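Fervidolysin (Fervidobacterium pennivorans, PDB 1R6V) degrades keratin into peptides as a subtilisin-like serine protease, letting its bacterium grow on native feathers. Local coordinates at residues W148-D162 with V218-F232. The protein carries 1 engineered substitution. Sequence-based numbering, arbitrary orientation.
Sequences WEEASGTNIIVAVVD and VGVAPGAKIMPIVIF
Met227 N donates to Val158 O at 2.7 Å, nearly straight at 172°, and Val158 N in turn donates to Lys225 O, joining two parallel strands, 157-162 and 225-230. Further bonds run on to Asp162, whose carbonyl O accepts from both Ile231 N and Phe232 N and so holds the chain where strand 225-230 ends. These neighbours belong to the parallel sheet of the subtilisin fold, whose strand 263-269 flanks 157-162 on its other edge.

Most residues here are valine or isoleucine, whose beta-branched chains suit extended backbone and fill both faces of the sheet, with the small Ala159 beside Met227. Val160 CG2 meets Ile226 CG2 at 3.8 Å on the face covered by helix 200-209. On the other face Val161 turns CG1 anti to its backbone N (chi1 -172°), against Ile231 CG2 at 3.7 Å.

Near the helix 145-150 end, Pro222 lays CD over the five-membered ring of Trp148, a CH-pi contact 3.8 Å from the centroid. The indole NE1 donates to Val220 O at 2.9 Å, fixing the ring's rotation. Gly223, with no side chain, lets the two backbones run close, and its N bonds Ser152 O.

The looser side lies at the two turns: a water links Asn155 N to Gly223 O (2.7 Å from the water), and the long chain of Lys225, bent at chi2 and chi4, reaches it only weakly through NZ.

Thus apolar packing and backbone bonds fasten the strand ending in Asp162, the inferred charge-relay aspartate, close to Ala200, an engineered residue at an inferred charge-relay position, while a water bridges backbone polar atoms of the two turns.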
loop_
_atom_site.group_PDB
_atom_site.type_symbol
_atom_site.label_atom_id
_atom_site.label_comp_id
_atom_site.label_asym_id
_atom_site.label_seq_id
_atom_site.Cartn_x
_atom_site.Cartn_y
_atom_site.Cartn_z
ATOM N N TRP A 148 6.577 21.242 -28.120
ATOM C CA TRP A 148 7.774 21.271 -27.283
ATOM C C TRP A 148 8.355 22.668 -27.169
ATOM O O TRP A 148 9.069 22.970 -26.212
ATOM C CB TRP A 148 8.858 20.332 -27.811
ATOM C CG TRP A 148 8.582 18.898 -27.544
ATOM C CD1 TRP A 148 7.937 18.366 -26.454
ATOM C CD2 TRP A 148 8.994 17.790 -28.351
ATOM N NE1 TRP A 148 7.928 16.990 -26.542
ATOM C CE2 TRP A 148 8.568 16.612 -27.690
ATOM C CE3 TRP A 148 9.683 17.679 -29.569
ATOM C CZ2 TRP A 148 8.812 15.330 -28.215
ATOM C CZ3 TRP A 148 9.927 16.395 -30.092
ATOM C CH2 TRP A 148 9.489 15.242 -29.410
ATOM N N GLU A 149 8.058 23.521 -28.144
ATOM C CA GLU A 149 8.555 24.889 -28.087
ATOM C C GLU A 149 7.928 25.622 -26.912
ATOM O O GLU A 149 8.524 26.548 -26.351
ATOM C CB GLU A 149 8.246 25.640 -29.380
ATOM C CG GLU A 149 8.934 25.070 -30.603
ATOM C CD GLU A 149 8.913 26.045 -31.757
ATOM O OE1 GLU A 149 9.577 27.097 -31.640
ATOM O OE2 GLU A 149 8.232 25.773 -32.771
ATOM N N GLU A 150 6.720 25.215 -26.534
ATOM C CA GLU A 150 6.045 25.847 -25.401
ATOM C C GLU A 150 6.468 25.191 -24.083
ATOM O O GLU A 150 6.765 25.876 -23.099
ATOM C CB GLU A 150 4.515 25.771 -25.558
ATOM C CG GLU A 150 3.760 26.162 -24.284
ATOM C CD GLU A 150 2.250 26.173 -24.432
ATOM O OE1 GLU A 150 1.711 25.526 -25.352
ATOM O OE2 GLU A 150 1.588 26.825 -23.600
ATOM N N ALA A 151 6.502 23.862 -24.075
ATOM C CA ALA A 151 6.874 23.102 -22.880
ATOM C C ALA A 151 7.425 21.728 -23.278
ATOM O O ALA A 151 6.877 21.079 -24.162
ATOM C CB ALA A 151 5.652 22.931 -21.984
ATOM N N SER A 152 8.493 21.296 -22.612
ATOM C CA SER A 152 9.129 20.005 -22.905
ATOM C C SER A 152 9.659 19.287 -21.652
ATOM O O SER A 152 10.369 18.281 -21.756
ATOM C CB SER A 152 10.288 20.217 -23.878
ATOM O OG SER A 152 11.283 21.022 -23.268
ATOM N N GLY A 153 9.329 19.810 -20.475
ATOM C CA GLY A 153 9.792 19.193 -19.237
ATOM C C GLY A 153 11.035 19.836 -18.635
ATOM O O GLY A 153 11.631 19.296 -17.714
ATOM N N THR A 154 11.430 20.995 -19.156
ATOM C CA THR A 154 12.611 21.695 -18.651
ATOM C C THR A 154 12.624 21.853 -17.127
ATOM O O THR A 154 11.655 22.333 -16.550
ATOM C CB THR A 154 12.703 23.095 -19.274
ATOM O OG1 THR A 154 12.642 22.970 -20.702
ATOM C CG2 THR A 154 14.008 23.772 -18.887
ATOM N N ASN A 155 13.739 21.459 -16.511
ATOM C CA ASN A 155 13.970 21.529 -15.058
ATOM C C ASN A 155 13.175 20.528 -14.220
ATOM O O ASN A 155 13.271 20.546 -12.990
ATOM C CB ASN A 155 13.679 22.931 -14.506
ATOM C CG ASN A 155 14.507 24.016 -15.191
ATOM O OD1 ASN A 155 15.696 23.834 -15.447
ATOM N ND2 ASN A 155 13.884 25.149 -15.461
ATOM N N ILE A 156 12.388 19.676 -14.862
ATOM C CA ILE A 156 11.600 18.705 -14.110
ATOM C C ILE A 156 12.411 17.429 -13.937
ATOM O O ILE A 156 12.969 16.915 -14.902
ATOM C CB ILE A 156 10.253 18.376 -14.837
ATOM C CG1 ILE A 156 9.423 19.650 -15.030
ATOM C CG2 ILE A 156 9.457 17.348 -14.016
ATOM C CD1 ILE A 156 9.175 20.460 -13.744
ATOM N N ILE A 157 12.499 16.940 -12.700
ATOM C CA ILE A 157 13.235 15.708 -12.408
ATOM C C ILE A 157 12.219 14.568 -12.287
ATOM O O ILE A 157 11.276 14.643 -11.509
ATOM C CB ILE A 157 14.024 15.823 -11.074
ATOM C CG1 ILE A 157 15.178 16.815 -11.246
ATOM C CG2 ILE A 157 14.594 14.457 -10.660
ATOM C CD1 ILE A 157 15.860 17.186 -9.932
ATOM N N VAL A 158 12.423 13.515 -13.076
ATOM C CA VAL A 158 11.532 12.354 -13.068
ATOM C C VAL A 158 12.258 11.152 -12.476
ATOM O O VAL A 158 13.315 10.756 -12.996
ATOM C CB VAL A 158 11.148 11.950 -14.513
ATOM C CG1 VAL A 158 10.310 10.681 -14.509
ATOM C CG2 VAL A 158 10.417 13.092 -15.201
ATOM N N ALA A 159 11.703 10.567 -11.421
ATOM C CA ALA A 159 12.330 9.388 -10.835
ATOM C C ALA A 159 11.786 8.150 -11.510
ATOM O O ALA A 159 10.573 7.946 -11.578
ATOM C CB ALA A 159 12.073 9.311 -9.336
ATOM N N VAL A 160 12.700 7.336 -12.029
ATOM C CA VAL A 160 12.319 6.081 -12.669
ATOM C C VAL A 160 12.648 5.025 -11.599
ATOM O O VAL A 160 13.804 4.667 -11.391
ATOM C CB VAL A 160 13.109 5.871 -13.992
ATOM C CG1 VAL A 160 12.979 4.412 -14.474
ATOM C CG2 VAL A 160 12.545 6.813 -15.073
ATOM N N VAL A 161 11.603 4.551 -10.932
ATOM C CA VAL A 161 11.686 3.589 -9.821
ATOM C C VAL A 161 11.491 2.251 -10.494
ATOM O O VAL A 161 10.375 1.811 -10.737
ATOM C CB VAL A 161 10.599 3.932 -8.804
ATOM C CG1 VAL A 161 10.781 3.084 -7.540
ATOM C CG2 VAL A 161 10.703 5.440 -8.477
ATOM N N ASP A 162 12.617 1.592 -10.742
ATOM C CA ASP A 162 12.598 0.417 -11.590
ATOM C C ASP A 162 13.893 -0.414 -11.412
ATOM O O ASP A 162 14.456 -0.496 -10.312
ATOM C CB ASP A 162 12.519 0.999 -13.012
ATOM C CG ASP A 162 11.803 0.122 -13.986
ATOM O OD1 ASP A 162 12.380 -0.916 -14.380
ATOM O OD2 ASP A 162 10.660 0.484 -14.351
ATOM N N VAL A 218 13.114 10.001 -29.364
ATOM C CA VAL A 218 13.075 11.187 -28.517
ATOM C C VAL A 218 11.954 10.912 -27.521
ATOM O O VAL A 218 10.990 10.220 -27.846
ATOM C CB VAL A 218 12.813 12.484 -29.345
ATOM C CG1 VAL A 218 11.535 12.354 -30.149
ATOM C CG2 VAL A 218 12.760 13.710 -28.408
ATOM N N GLY A 219 12.114 11.395 -26.293
ATOM C CA GLY A 219 11.106 11.160 -25.274
ATOM C C GLY A 219 9.941 12.126 -25.356
ATOM O O GLY A 219 9.961 13.068 -26.138
ATOM N N VAL A 220 8.910 11.852 -24.571
ATOM C CA VAL A 220 7.728 12.703 -24.496
ATOM C C VAL A 220 8.139 14.075 -23.945
ATOM O O VAL A 220 7.613 15.112 -24.360
ATOM C CB VAL A 220 6.690 12.090 -23.537
ATOM C CG1 VAL A 220 5.566 13.068 -23.295
ATOM C CG2 VAL A 220 6.148 10.771 -24.123
ATOM N N ALA A 221 9.081 14.045 -23.007
ATOM C CA ALA A 221 9.592 15.232 -22.318
ATOM C C ALA A 221 11.113 15.305 -22.482
ATOM O O ALA A 221 11.868 15.056 -21.542
ATOM C CB ALA A 221 9.219 15.150 -20.825
ATOM N N PRO A 222 11.583 15.672 -23.683
ATOM C CA PRO A 222 13.028 15.754 -23.915
ATOM C C PRO A 222 13.763 16.789 -23.072
ATOM O O PRO A 222 14.985 16.776 -23.005
ATOM C CB PRO A 222 13.130 16.019 -25.411
ATOM C CG PRO A 222 11.846 16.745 -25.727
ATOM C CD PRO A 222 10.814 16.035 -24.883
ATOM N N GLY A 223 13.016 17.664 -22.416
ATOM C CA GLY A 223 13.662 18.670 -21.584
ATOM C C GLY A 223 13.873 18.219 -20.148
ATOM O O GLY A 223 14.651 18.827 -19.398
ATOM N N ALA A 224 13.186 17.143 -19.764
ATOM C CA ALA A 224 13.286 16.610 -18.403
ATOM C C ALA A 224 14.575 15.842 -18.155
ATOM O O ALA A 224 15.372 15.635 -19.066
ATOM C CB ALA A 224 12.085 15.717 -18.101
ATOM N N LYS A 225 14.773 15.432 -16.903
ATOM C CA LYS A 225 15.950 14.671 -16.508
ATOM C C LYS A 225 15.462 13.425 -15.793
ATOM O O LYS A 225 14.432 13.449 -15.125
ATOM C CB LYS A 225 16.843 15.479 -15.557
ATOM C CG LYS A 225 17.534 16.669 -16.214
ATOM C CD LYS A 225 18.494 16.205 -17.290
ATOM C CE LYS A 225 19.470 17.309 -17.690
ATOM N NZ LYS A 225 18.770 18.471 -18.284
ATOM N N ILE A 226 16.233 12.353 -15.917
ATOM C CA ILE A 226 15.891 11.072 -15.319
ATOM C C ILE A 226 16.721 10.781 -14.075
ATOM O O ILE A 226 17.954 10.807 -14.121
ATOM C CB ILE A 226 16.133 9.921 -16.328
ATOM C CG1 ILE A 226 15.292 10.135 -17.591
ATOM C CG2 ILE A 226 15.825 8.562 -15.671
ATOM C CD1 ILE A 226 13.799 10.049 -17.366
ATOM N N MET A 227 16.039 10.481 -12.974
ATOM C CA MET A 227 16.706 10.135 -11.715
ATOM C C MET A 227 16.432 8.651 -11.472
ATOM O O MET A 227 15.322 8.270 -11.133
ATOM C CB MET A 227 16.137 10.972 -10.551
ATOM C CG MET A 227 16.591 10.524 -9.140
ATOM S SD MET A 227 15.706 11.479 -7.831
ATOM C CE MET A 227 16.827 12.983 -7.733
ATOM N N PRO A 228 17.438 7.791 -11.676
ATOM C CA PRO A 228 17.209 6.362 -11.451
ATOM C C PRO A 228 17.201 5.952 -9.974
ATOM O O PRO A 228 18.070 6.365 -9.198
ATOM C CB PRO A 228 18.342 5.690 -12.234
ATOM C CG PRO A 228 19.389 6.747 -12.335
ATOM C CD PRO A 228 18.655 8.036 -12.470
ATOM N N ILE A 229 16.188 5.177 -9.597
ATOM C CA ILE A 229 16.053 4.640 -8.243
ATOM C C ILE A 229 15.957 3.141 -8.473
ATOM O O ILE A 229 14.995 2.648 -9.064
ATOM C CB ILE A 229 14.778 5.146 -7.510
ATOM C CG1 ILE A 229 14.757 6.685 -7.453
ATOM C CG2 ILE A 229 14.719 4.521 -6.099
ATOM C CD1 ILE A 229 15.850 7.353 -6.556
ATOM N N VAL A 230 16.966 2.405 -8.019
ATOM C CA VAL A 230 16.989 0.975 -8.261
ATOM C C VAL A 230 16.238 0.170 -7.219
ATOM O O VAL A 230 16.708 0.022 -6.090
ATOM C CB VAL A 230 18.459 0.475 -8.338
ATOM C CG1 VAL A 230 18.508 -1.021 -8.672
ATOM C CG2 VAL A 230 19.206 1.282 -9.387
ATOM N N ILE A 231 15.058 -0.336 -7.583
ATOM C CA ILE A 231 14.314 -1.152 -6.644
ATOM C C ILE A 231 14.229 -2.623 -7.046
ATOM O O ILE A 231 13.759 -3.455 -6.257
ATOM C CB ILE A 231 12.917 -0.556 -6.326
ATOM C CG1 ILE A 231 12.017 -0.524 -7.571
ATOM C CG2 ILE A 231 13.101 0.843 -5.750
ATOM C CD1 ILE A 231 10.515 -0.580 -7.198
ATOM N N PHE A 232 14.659 -2.922 -8.279
ATOM C CA PHE A 232 14.793 -4.287 -8.764
ATOM C C PHE A 232 16.259 -4.312 -9.134
ATOM O O PHE A 232 16.685 -3.781 -10.152
ATOM C CB PHE A 232 13.879 -4.605 -9.947
ATOM C CG PHE A 232 12.492 -4.916 -9.511
ATOM C CD1 PHE A 232 11.553 -3.895 -9.374
ATOM C CD2 PHE A 232 12.151 -6.206 -9.106
ATOM C CE1 PHE A 232 10.298 -4.152 -8.829
ATOM C CE2 PHE A 232 10.893 -6.473 -8.555
ATOM C CZ PHE A 232 9.964 -5.440 -8.416
HETATM O O HOH W 1 15.946 19.802 -17.247
#